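Local coordinates for protein dipeptide Epimerase (Enterococcus faecalis V583, PDB 3K1G) that belongs to the mandelate racemase/muconate lactonizing enzyme family and pairs an enolase-type N-terminal domain with a TIM-barrel-like C-terminal domain, at residues N127-D132 / A317-T322; I133-D138 / L158-G163; V260-L265 / E287-C292. All blocks are in the same frame, centred on the assembly; numbering follows the deposited sequence.

Contact 1. Residues N127-D132 / A317-T322; sequences NQVITD and ADLDAT. With SER (serine), chain I.
Thr131 and Asp132 meet Ala317-Asp320 where the TIM-barrel-like sheet closes, its first strand (128-135) coming up against the end of its last (314-317). Asp132 N donates to Ala317 O over 3.1 Å, and just beyond it Leu319 N gives its hydrogen to Thr131 OG1 at 2.8 Å. That hydroxyl lies anti to its own backbone nitrogen (chi1 -179°), which places it by the Ala317-Leu319 backbone; its hydrogen goes to Asp132 O, so it serves as donor and acceptor at once. Next to it two carboxylates converge at 60° between their planes, with Asp132 OD1 only 2.7 Å from Asp318 OD1. Their other oxygens are engaged elsewhere: Asp132 OD2 in a salt bridge with Arg187, Asp318 OD2 with Lys159. Asp318 and Asp320 together hold the amino group of the bound serine, whose N lies 2.9 Å from Asp318 OD2 and 3.0 Å from Asp320 OD1, while Asp320 OD2 pairs with Thr134 OG1. Away from the ligand the contact turns apolar. Leu319 leans on helix 298-310, and Val129 CG2 abuts the Ala317 methyl, CB, at 3.5 Å.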
loop_
_atom_site.group_PDB
_atom_site.type_symbol
_atom_site.label_atom_id
_atom_site.label_comp_id
_atom_site.label_asym_id
_atom_site.label_seq_id
_atom_site.Cartn_x
_atom_site.Cartn_y
_atom_site.Cartn_z
ATOM N N ASN A 127 -13.299 -11.227 6.203
ATOM C CA ASN A 127 -13.776 -11.040 4.837
ATOM C C ASN A 127 -14.057 -9.567 4.547
ATOM O O ASN A 127 -14.855 -9.235 3.674
ATOM C CB ASN A 127 -15.038 -11.871 4.595
ATOM C CG ASN A 127 -16.259 -11.298 5.284
ATOM O OD1 ASN A 127 -16.158 -10.398 6.122
ATOM N ND2 ASN A 127 -17.423 -11.824 4.938
ATOM N N GLN A 128 -13.401 -8.689 5.291
ATOM C CA GLN A 128 -13.566 -7.249 5.115
ATOM C C GLN A 128 -12.429 -6.503 5.810
ATOM O O GLN A 128 -11.740 -7.065 6.658
ATOM C CB GLN A 128 -14.908 -6.798 5.699
ATOM C CG GLN A 128 -15.102 -7.170 7.167
ATOM C CD GLN A 128 -16.319 -6.508 7.780
ATOM O OE1 GLN A 128 -17.448 -6.727 7.342
ATOM N NE2 GLN A 128 -16.092 -5.688 8.793
ATOM N N VAL A 129 -12.221 -5.245 5.437
ATOM C CA VAL A 129 -11.182 -4.440 6.064
ATOM C C VAL A 129 -11.655 -3.002 6.231
ATOM O O VAL A 129 -12.493 -2.523 5.478
ATOM C CB VAL A 129 -9.866 -4.434 5.249
ATOM C CG1 VAL A 129 -10.081 -3.807 3.901
ATOM C CG2 VAL A 129 -8.801 -3.663 6.002
ATOM N N ILE A 130 -11.110 -2.323 7.229
ATOM C CA ILE A 130 -11.470 -0.946 7.497
ATOM C C ILE A 130 -10.262 -0.090 7.196
ATOM O O ILE A 130 -9.196 -0.297 7.761
ATOM C CB ILE A 130 -11.866 -0.767 8.970
ATOM C CG1 ILE A 130 -13.013 -1.721 9.302
ATOM C CG2 ILE A 130 -12.271 0.672 9.229
ATOM C CD1 ILE A 130 -13.425 -1.698 10.747
ATOM N N THR A 131 -10.417 0.874 6.301
ATOM C CA THR A 131 -9.290 1.721 5.960
ATOM C C THR A 131 -9.436 3.156 6.430
ATOM O O THR A 131 -10.543 3.668 6.629
ATOM C CB THR A 131 -9.046 1.767 4.427
ATOM O OG1 THR A 131 -7.916 2.603 4.147
ATOM C CG2 THR A 131 -10.256 2.330 3.706
ATOM N N ASP A 132 -8.293 3.796 6.615
ATOM C CA ASP A 132 -8.277 5.193 6.984
ATOM C C ASP A 132 -8.429 5.891 5.634
ATOM O O ASP A 132 -8.752 5.251 4.626
ATOM C CB ASP A 132 -6.926 5.570 7.623
ATOM C CG ASP A 132 -5.733 5.318 6.696
ATOM O OD1 ASP A 132 -5.913 5.404 5.461
ATOM O OD2 ASP A 132 -4.611 5.053 7.198
ATOM N N ALA A 317 -4.985 -0.505 7.947
ATOM C CA ALA A 317 -5.101 -0.414 6.500
ATOM C C ALA A 317 -5.170 1.014 5.991
ATOM O O ALA A 317 -5.882 1.856 6.545
ATOM C CB ALA A 317 -6.319 -1.180 6.029
ATOM N N ASP A 318 -4.420 1.269 4.925
ATOM C CA ASP A 318 -4.379 2.570 4.271
ATOM C C ASP A 318 -4.559 2.276 2.780
ATOM O O ASP A 318 -3.626 2.383 1.992
ATOM C CB ASP A 318 -3.038 3.263 4.540
ATOM C CG ASP A 318 -2.914 4.591 3.815
ATOM O OD1 ASP A 318 -3.953 5.250 3.601
ATOM O OD2 ASP A 318 -1.776 4.982 3.477
ATOM N N LEU A 319 -5.774 1.872 2.429
ATOM C CA LEU A 319 -6.156 1.521 1.066
ATOM C C LEU A 319 -7.197 2.530 0.603
ATOM O O LEU A 319 -8.388 2.231 0.530
ATOM C CB LEU A 319 -6.748 0.108 1.045
ATOM C CG LEU A 319 -5.831 -0.995 1.582
ATOM C CD1 LEU A 319 -6.555 -2.331 1.565
ATOM C CD2 LEU A 319 -4.569 -1.053 0.747
ATOM N N ASP A 320 -6.725 3.729 0.277
ATOM C CA ASP A 320 -7.588 4.829 -0.137
ATOM C C ASP A 320 -7.311 5.348 -1.547
ATOM O O ASP A 320 -7.794 6.419 -1.920
ATOM C CB ASP A 320 -7.415 5.982 0.852
ATOM C CG ASP A 320 -5.977 6.437 0.953
ATOM O OD1 ASP A 320 -5.088 5.700 0.470
ATOM O OD2 ASP A 320 -5.726 7.523 1.522
ATOM N N ALA A 321 -6.538 4.601 -2.329
ATOM C CA ALA A 321 -6.212 5.035 -3.681
ATOM C C ALA A 321 -7.447 5.215 -4.576
ATOM O O ALA A 321 -7.513 6.165 -5.360
ATOM C CB ALA A 321 -5.228 4.052 -4.325
ATOM N N THR A 322 -8.434 4.330 -4.453
ATOM C CA THR A 322 -9.625 4.430 -5.295
ATOM C C THR A 322 -10.570 5.575 -4.927
ATOM O O THR A 322 -11.504 5.872 -5.678
ATOM C CB THR A 322 -10.452 3.139 -5.272
ATOM O OG1 THR A 322 -11.142 3.046 -4.021
ATOM C CG2 THR A 322 -9.557 1.919 -5.460
HETATM N N SER I . -2.464 6.805 1.279
HETATM C CA SER I . -1.476 6.306 0.273
HETATM C C SER I . -0.060 6.802 0.560
HETATM O O SER I . 0.142 7.700 1.385
HETATM C CB SER I . -1.907 6.724 -1.141
HETATM O OG SER I . -2.234 8.102 -1.199
#

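Contact 2. Residues I133-D138 / L158-G163; sequences ITLGID and LKIKVG. With TYR (tyrosine), chain J; SER (serine), chain I.
Ile133 and Leu158 run side by side on one face of two neighbouring parallel strands, Ile133 CG2 reaching Leu158 CD2 at 3.6 Å, while Ile133 O accepts the amide of Lys159 from well above its carbonyl plane. Thr134 points to the other face and lies alongside Lys159, its OG1 3.4 Å from Lys159 CD. Thr134 OG1 also lies 2.9 Å from the serine N, besides its partner Asp320; the CG2 methyl of Thr134 slants across Lys161 CG. The side chain of Lys159 is extended throughout and carries NZ to the bound tyrosine O at 2.8 Å; the same NZ forms a salt bridge with Glu215 besides that with Asp318. Leu135 returns to the face of Ile133 and Leu158, its N bonded to Lys159 O at 2.7 Å and its O to Lys161 N at 3.1 Å. Lys161 bends early (chi2 -73°), which brings NZ to the joined serine and tyrosine, with weak bonds to tyrosine OXT and serine O; it is also held by Asp189 and Asn191. Past Gly136, Ile137 meets Lys161 at about a right angle, CG1 against Lys161 CB at 3.6 Å, and its CD1 rests by the Val162-Gly163 peptide. Lys161 O, buried here, has no polar partner in the model. Strand 128-135, helix 140-153 and strand 157-161 form a beta-alpha-beta crossover; the Lys-Ile-Lys sequence on the second strand, with both NZ atoms at the ligand, is consistent with the Lys-x-Lys motif of muconate lactonizing enzyme relatives.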
loop_
_atom_site.group_PDB
_atom_site.type_symbol
_atom_site.label_atom_id
_atom_site.label_comp_id
_atom_site.label_asym_id
_atom_site.label_seq_id
_atom_site.Cartn_x
_atom_site.Cartn_y
_atom_site.Cartn_z
ATOM N N ILE A 133 -8.220 7.200 5.621
ATOM C CA ILE A 133 -8.264 7.975 4.392
ATOM C C ILE A 133 -7.193 9.023 4.645
ATOM O O ILE A 133 -7.083 9.545 5.757
ATOM C CB ILE A 133 -9.647 8.615 4.143
ATOM C CG1 ILE A 133 -9.698 9.171 2.717
ATOM C CG2 ILE A 133 -9.924 9.719 5.165
ATOM C CD1 ILE A 133 -11.101 9.534 2.238
ATOM N N THR A 134 -6.383 9.305 3.634
ATOM C CA THR A 134 -5.291 10.251 3.794
ATOM C C THR A 134 -5.646 11.698 3.468
ATOM O O THR A 134 -6.593 11.971 2.725
ATOM C CB THR A 134 -4.074 9.820 2.934
ATOM O OG1 THR A 134 -3.734 8.462 3.238
ATOM C CG2 THR A 134 -2.868 10.697 3.224
ATOM N N LEU A 135 -4.887 12.614 4.063
ATOM C CA LEU A 135 -5.053 14.041 3.836
ATOM C C LEU A 135 -3.698 14.537 3.363
ATOM O O LEU A 135 -2.724 14.534 4.122
ATOM C CB LEU A 135 -5.443 14.770 5.125
ATOM C CG LEU A 135 -6.781 14.447 5.790
ATOM C CD1 LEU A 135 -6.946 15.336 7.005
ATOM C CD2 LEU A 135 -7.927 14.663 4.820
ATOM N N GLY A 136 -3.633 14.936 2.097
ATOM C CA GLY A 136 -2.389 15.430 1.535
ATOM C C GLY A 136 -1.992 16.754 2.151
ATOM O O GLY A 136 -2.852 17.529 2.567
ATOM N N ILE A 137 -0.688 17.007 2.205
ATOM C CA ILE A 137 -0.167 18.234 2.779
ATOM C C ILE A 137 -0.940 19.413 2.218
ATOM O O ILE A 137 -1.342 19.398 1.054
ATOM C CB ILE A 137 1.335 18.408 2.462
ATOM C CG1 ILE A 137 2.122 17.236 3.049
ATOM C CG2 ILE A 137 1.843 19.731 3.023
ATOM C CD1 ILE A 137 3.619 17.332 2.851
ATOM N N ASP A 138 -1.160 20.419 3.060
ATOM C CA ASP A 138 -1.894 21.623 2.675
ATOM C C ASP A 138 -1.803 22.608 3.848
ATOM O O ASP A 138 -0.898 22.504 4.682
ATOM C CB ASP A 138 -3.362 21.281 2.396
ATOM C CG ASP A 138 -4.026 22.270 1.453
ATOM O OD1 ASP A 138 -3.643 23.460 1.469
ATOM O OD2 ASP A 138 -4.942 21.860 0.704
ATOM N N LEU A 158 -7.573 8.874 10.375
ATOM C CA LEU A 158 -7.129 9.768 9.329
ATOM C C LEU A 158 -5.618 9.729 9.233
ATOM O O LEU A 158 -4.919 9.740 10.248
ATOM C CB LEU A 158 -7.592 11.199 9.616
ATOM C CG LEU A 158 -9.099 11.402 9.789
ATOM C CD1 LEU A 158 -9.384 12.877 10.011
ATOM C CD2 LEU A 158 -9.838 10.900 8.565
ATOM N N LYS A 159 -5.121 9.649 8.003
ATOM C CA LYS A 159 -3.687 9.654 7.771
ATOM C C LYS A 159 -3.392 11.098 7.373
ATOM O O LYS A 159 -3.991 11.626 6.440
ATOM C CB LYS A 159 -3.308 8.682 6.642
ATOM C CG LYS A 159 -1.800 8.573 6.407
ATOM C CD LYS A 159 -1.449 7.388 5.516
ATOM C CE LYS A 159 0.052 7.272 5.325
ATOM N NZ LYS A 159 0.429 6.039 4.579
ATOM N N ILE A 160 -2.482 11.736 8.097
ATOM C CA ILE A 160 -2.142 13.126 7.843
ATOM C C ILE A 160 -0.705 13.289 7.378
ATOM O O ILE A 160 0.228 12.915 8.083
ATOM C CB ILE A 160 -2.351 13.968 9.121
ATOM C CG1 ILE A 160 -3.799 13.820 9.594
ATOM C CG2 ILE A 160 -1.992 15.428 8.854
ATOM C CD1 ILE A 160 -4.053 14.396 10.969
ATOM N N LYS A 161 -0.537 13.861 6.189
ATOM C CA LYS A 161 0.790 14.078 5.623
ATOM C C LYS A 161 1.421 15.368 6.139
ATOM O O LYS A 161 0.736 16.370 6.338
ATOM C CB LYS A 161 0.703 14.121 4.092
ATOM C CG LYS A 161 0.325 12.791 3.446
ATOM C CD LYS A 161 1.494 11.818 3.506
ATOM C CE LYS A 161 1.185 10.519 2.778
ATOM N NZ LYS A 161 2.358 9.602 2.791
ATOM N N VAL A 162 2.733 15.331 6.348
ATOM C CA VAL A 162 3.476 16.480 6.840
ATOM C C VAL A 162 4.888 16.356 6.299
ATOM O O VAL A 162 5.277 15.284 5.835
ATOM C CB VAL A 162 3.541 16.495 8.395
ATOM C CG1 VAL A 162 2.137 16.572 8.981
ATOM C CG2 VAL A 162 4.258 15.255 8.904
ATOM N N GLY A 163 5.651 17.444 6.351
ATOM C CA GLY A 163 7.014 17.398 5.855
ATOM C C GLY A 163 7.617 18.692 5.334
ATOM O O GLY A 163 8.711 18.672 4.763
HETATM N N TYR J . 0.917 6.204 -0.115
HETATM C CA TYR J . 2.323 6.570 0.063
HETATM C C TYR J . 2.765 6.464 1.518
HETATM O O TYR J . 2.034 5.837 2.312
HETATM C CB TYR J . 2.577 7.995 -0.441
HETATM C CG TYR J . 2.500 8.145 -1.944
HETATM C CD1 TYR J . 2.043 9.330 -2.515
HETATM C CD2 TYR J . 2.885 7.106 -2.798
HETATM C CE1 TYR J . 1.967 9.483 -3.896
HETATM C CE2 TYR J . 2.810 7.249 -4.186
HETATM C CZ TYR J . 2.347 8.442 -4.724
HETATM O OH TYR J . 2.243 8.598 -6.086
HETATM O OXT TYR J . 3.852 7.002 1.833
HETATM N N SER I . -2.464 6.805 1.279
HETATM C CA SER I . -1.476 6.306 0.273
HETATM C C SER I . -0.060 6.802 0.560
HETATM O O SER I . 0.142 7.700 1.385
HETATM C CB SER I . -1.907 6.724 -1.141
HETATM O OG SER I . -2.234 8.102 -1.199
#

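Contact 3. Residues V260-L265 / E287-C292; sequences VINIKL and ECMIGC. With TYR (tyrosine), chain J; SER (serine), chain I.
Ile263 is bonded through its backbone to Met289 and Gly291: Ile263 N to Met289 O at 2.7 Å, nearly straight at 177°, and Gly291 N to Ile263 O at 2.6 Å. Met289 N to Ile261 O and Ile261 N to Glu287 O continue the parallel pairing toward the start of both strands. Farther along, at Leu265 and Cys292, the main chains part, and a water bridges them, accepting from Leu265 N and donating to Gly291 O. Cys292 O accepts from the N of the bound tyrosine, which is peptide-bonded to the serine, at 2.8 Å. A second water accepts from Cys292 N and weakly from Asn262 ND2, and donates to the tyrosine O. Lys264 lies across the Gly291-Cys292 backbone, its CG 3.7 Å from Gly291 C and its CE close to Cys292 O. It then turns at chi4 (69°), bringing NZ to Asp240 in a salt bridge, with weak bonds to Asn262 OD1 and the tyrosine O. On the same side as Asn262, the Met289 side chain crosses that of Asn262 obliquely and curls at its thioether (chi3 78°) to set CE 3.4 Å from Asn262 ND2. Across the pair, the other face meets through apolar groups. Ile263 sends CD1 back to Cys288 CB at 3.7 Å, while its CG2 meets Ile290 CD1 at 4.0 Å. This second face lies against helix 271-283, where Ile263 touches Ala274 and Cys288 packs on Asn278 and Cys281. In the barrel sheet the pair is flanked by strand 236-239 beside 260-263 and by strand 314-317 beside 287-290, with Ala317 touching Ile290.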
loop_
_atom_site.group_PDB
_atom_site.type_symbol
_atom_site.label_atom_id
_atom_site.label_comp_id
_atom_site.label_asym_id
_atom_site.label_seq_id
_atom_site.Cartn_x
_atom_site.Cartn_y
_atom_site.Cartn_z
ATOM N N VAL A 260 6.226 -0.761 13.968
ATOM C CA VAL A 260 5.248 -1.275 13.019
ATOM C C VAL A 260 5.816 -1.122 11.605
ATOM O O VAL A 260 6.660 -0.256 11.358
ATOM C CB VAL A 260 3.924 -0.480 13.123
ATOM C CG1 VAL A 260 2.863 -1.099 12.228
ATOM C CG2 VAL A 260 3.448 -0.449 14.565
ATOM N N ILE A 261 5.359 -1.955 10.679
ATOM C CA ILE A 261 5.858 -1.885 9.308
ATOM C C ILE A 261 4.736 -1.770 8.278
ATOM O O ILE A 261 3.725 -2.468 8.353
ATOM C CB ILE A 261 6.765 -3.102 9.013
ATOM C CG1 ILE A 261 8.116 -2.880 9.695
ATOM C CG2 ILE A 261 6.913 -3.335 7.488
ATOM C CD1 ILE A 261 9.044 -4.075 9.686
ATOM N N ASN A 262 4.915 -0.848 7.333
ATOM C CA ASN A 262 3.942 -0.614 6.271
ATOM C C ASN A 262 4.275 -1.489 5.061
ATOM O O ASN A 262 5.377 -1.421 4.510
ATOM C CB ASN A 262 3.971 0.860 5.842
ATOM C CG ASN A 262 3.060 1.146 4.650
ATOM O OD1 ASN A 262 3.009 0.373 3.690
ATOM N ND2 ASN A 262 2.352 2.272 4.701
ATOM N N ILE A 263 3.313 -2.306 4.656
ATOM C CA ILE A 263 3.481 -3.193 3.508
ATOM C C ILE A 263 2.762 -2.645 2.282
ATOM O O ILE A 263 1.618 -2.194 2.374
ATOM C CB ILE A 263 2.873 -4.601 3.775
ATOM C CG1 ILE A 263 3.627 -5.309 4.900
ATOM C CG2 ILE A 263 2.908 -5.436 2.485
ATOM C CD1 ILE A 263 2.953 -6.602 5.363
ATOM N N LYS A 264 3.431 -2.702 1.134
ATOM C CA LYS A 264 2.834 -2.273 -0.125
ATOM C C LYS A 264 3.175 -3.295 -1.205
ATOM O O LYS A 264 4.334 -3.625 -1.408
ATOM C CB LYS A 264 3.353 -0.897 -0.554
ATOM C CG LYS A 264 2.856 0.275 0.296
ATOM C CD LYS A 264 3.324 1.606 -0.297
ATOM C CE LYS A 264 2.932 2.801 0.589
ATOM N NZ LYS A 264 3.698 2.810 1.872
ATOM N N LEU A 265 2.165 -3.802 -1.890
ATOM C CA LEU A 265 2.403 -4.771 -2.950
ATOM C C LEU A 265 3.376 -4.208 -3.987
ATOM O O LEU A 265 4.207 -4.939 -4.513
ATOM C CB LEU A 265 1.085 -5.152 -3.614
ATOM C CG LEU A 265 0.065 -5.785 -2.669
ATOM C CD1 LEU A 265 -1.165 -6.228 -3.455
ATOM C CD2 LEU A 265 0.711 -6.972 -1.953
ATOM N N GLU A 287 3.468 -5.585 14.317
ATOM C CA GLU A 287 2.258 -5.623 13.505
ATOM C C GLU A 287 2.553 -4.940 12.176
ATOM O O GLU A 287 3.565 -4.261 12.040
ATOM C CB GLU A 287 1.102 -4.905 14.202
ATOM C CG GLU A 287 0.814 -5.408 15.613
ATOM C CD GLU A 287 -0.572 -5.001 16.093
ATOM O OE1 GLU A 287 -1.043 -3.913 15.691
ATOM O OE2 GLU A 287 -1.186 -5.763 16.869
ATOM N N CYS A 288 1.663 -5.122 11.206
ATOM C CA CYS A 288 1.844 -4.532 9.888
ATOM C C CYS A 288 0.607 -3.784 9.433
ATOM O O CYS A 288 -0.510 -4.122 9.819
ATOM C CB CYS A 288 2.144 -5.630 8.848
ATOM S SG CYS A 288 3.691 -6.542 9.083
ATOM N N MET A 289 0.820 -2.753 8.621
ATOM C CA MET A 289 -0.281 -1.996 8.037
ATOM C C MET A 289 -0.107 -2.212 6.535
ATOM O O MET A 289 1.019 -2.291 6.055
ATOM C CB MET A 289 -0.179 -0.493 8.357
ATOM C CG MET A 289 -1.223 0.366 7.593
ATOM S SD MET A 289 -1.354 2.129 8.088
ATOM C CE MET A 289 0.109 2.832 7.249
ATOM N N ILE A 290 -1.205 -2.324 5.799
ATOM C CA ILE A 290 -1.131 -2.515 4.352
ATOM C C ILE A 290 -1.412 -1.161 3.696
ATOM O O ILE A 290 -2.485 -0.582 3.898
ATOM C CB ILE A 290 -2.178 -3.562 3.858
ATOM C CG1 ILE A 290 -2.048 -3.779 2.350
ATOM C CG2 ILE A 290 -3.583 -3.100 4.169
ATOM C CD1 ILE A 290 -1.053 -4.849 1.948
ATOM N N GLY A 291 -0.445 -0.660 2.928
ATOM C CA GLY A 291 -0.605 0.621 2.261
ATOM C C GLY A 291 -0.812 0.516 0.758
ATOM O O GLY A 291 -1.107 -0.564 0.220
ATOM N N CYS A 292 -0.656 1.643 0.072
ATOM C CA CYS A 292 -0.831 1.685 -1.374
ATOM C C CYS A 292 -0.094 2.877 -1.965
ATOM O O CYS A 292 0.373 3.748 -1.235
ATOM C CB CYS A 292 -2.325 1.767 -1.739
ATOM S SG CYS A 292 -3.240 3.261 -1.152
HETATM N N TYR J . 0.917 6.204 -0.115
HETATM C CA TYR J . 2.323 6.570 0.063
HETATM C C TYR J . 2.765 6.464 1.518
HETATM O O TYR J . 2.034 5.837 2.312
HETATM C CB TYR J . 2.577 7.995 -0.441
HETATM C CG TYR J . 2.500 8.145 -1.944
HETATM C CD1 TYR J . 2.043 9.330 -2.515
HETATM C CD2 TYR J . 2.885 7.106 -2.798
HETATM C CE1 TYR J . 1.967 9.483 -3.896
HETATM C CE2 TYR J . 2.810 7.249 -4.186
HETATM C CZ TYR J . 2.347 8.442 -4.724
HETATM O OH TYR J . 2.243 8.598 -6.086
HETATM O OXT TYR J . 3.852 7.002 1.833
HETATM N N SER I . -2.464 6.805 1.279
HETATM C CA SER I . -1.476 6.306 0.273
HETATM C C SER I . -0.060 6.802 0.560
HETATM O O SER I . 0.142 7.700 1.385
HETATM C CB SER I . -1.907 6.724 -1.141
HETATM O OG SER I . -2.234 8.102 -1.199
HETATM O O HOH W 1 0.503 3.645 2.288
HETATM O O HOH W 2 -0.438 -2.702 -1.519
#

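All three contacts are buried and reach the same barrel sheet, contact 3 nearest the centre of the chain and contact 2 farthest (about 6 and 15 Å from it, centre to centre). Contacts 1 and 2 share strand 128-135, contact 2 taking its C-terminal end; contacts 2 and 3 each pair parallel neighbouring strands. Contact 1 differs: a strand meets a loop, with two cross-segment hydrogen bonds and a cluster of acids at the serine amino group. Contact 2 supplies lysines to the ligand's carbonyl and carboxylate oxygens, and contact 3 a backbone carbonyl, a lysine and a water. Acids of contact 1 pair with polar side chains of contact 2, and Asp318 N probably bonds to Ile290 O of contact 3.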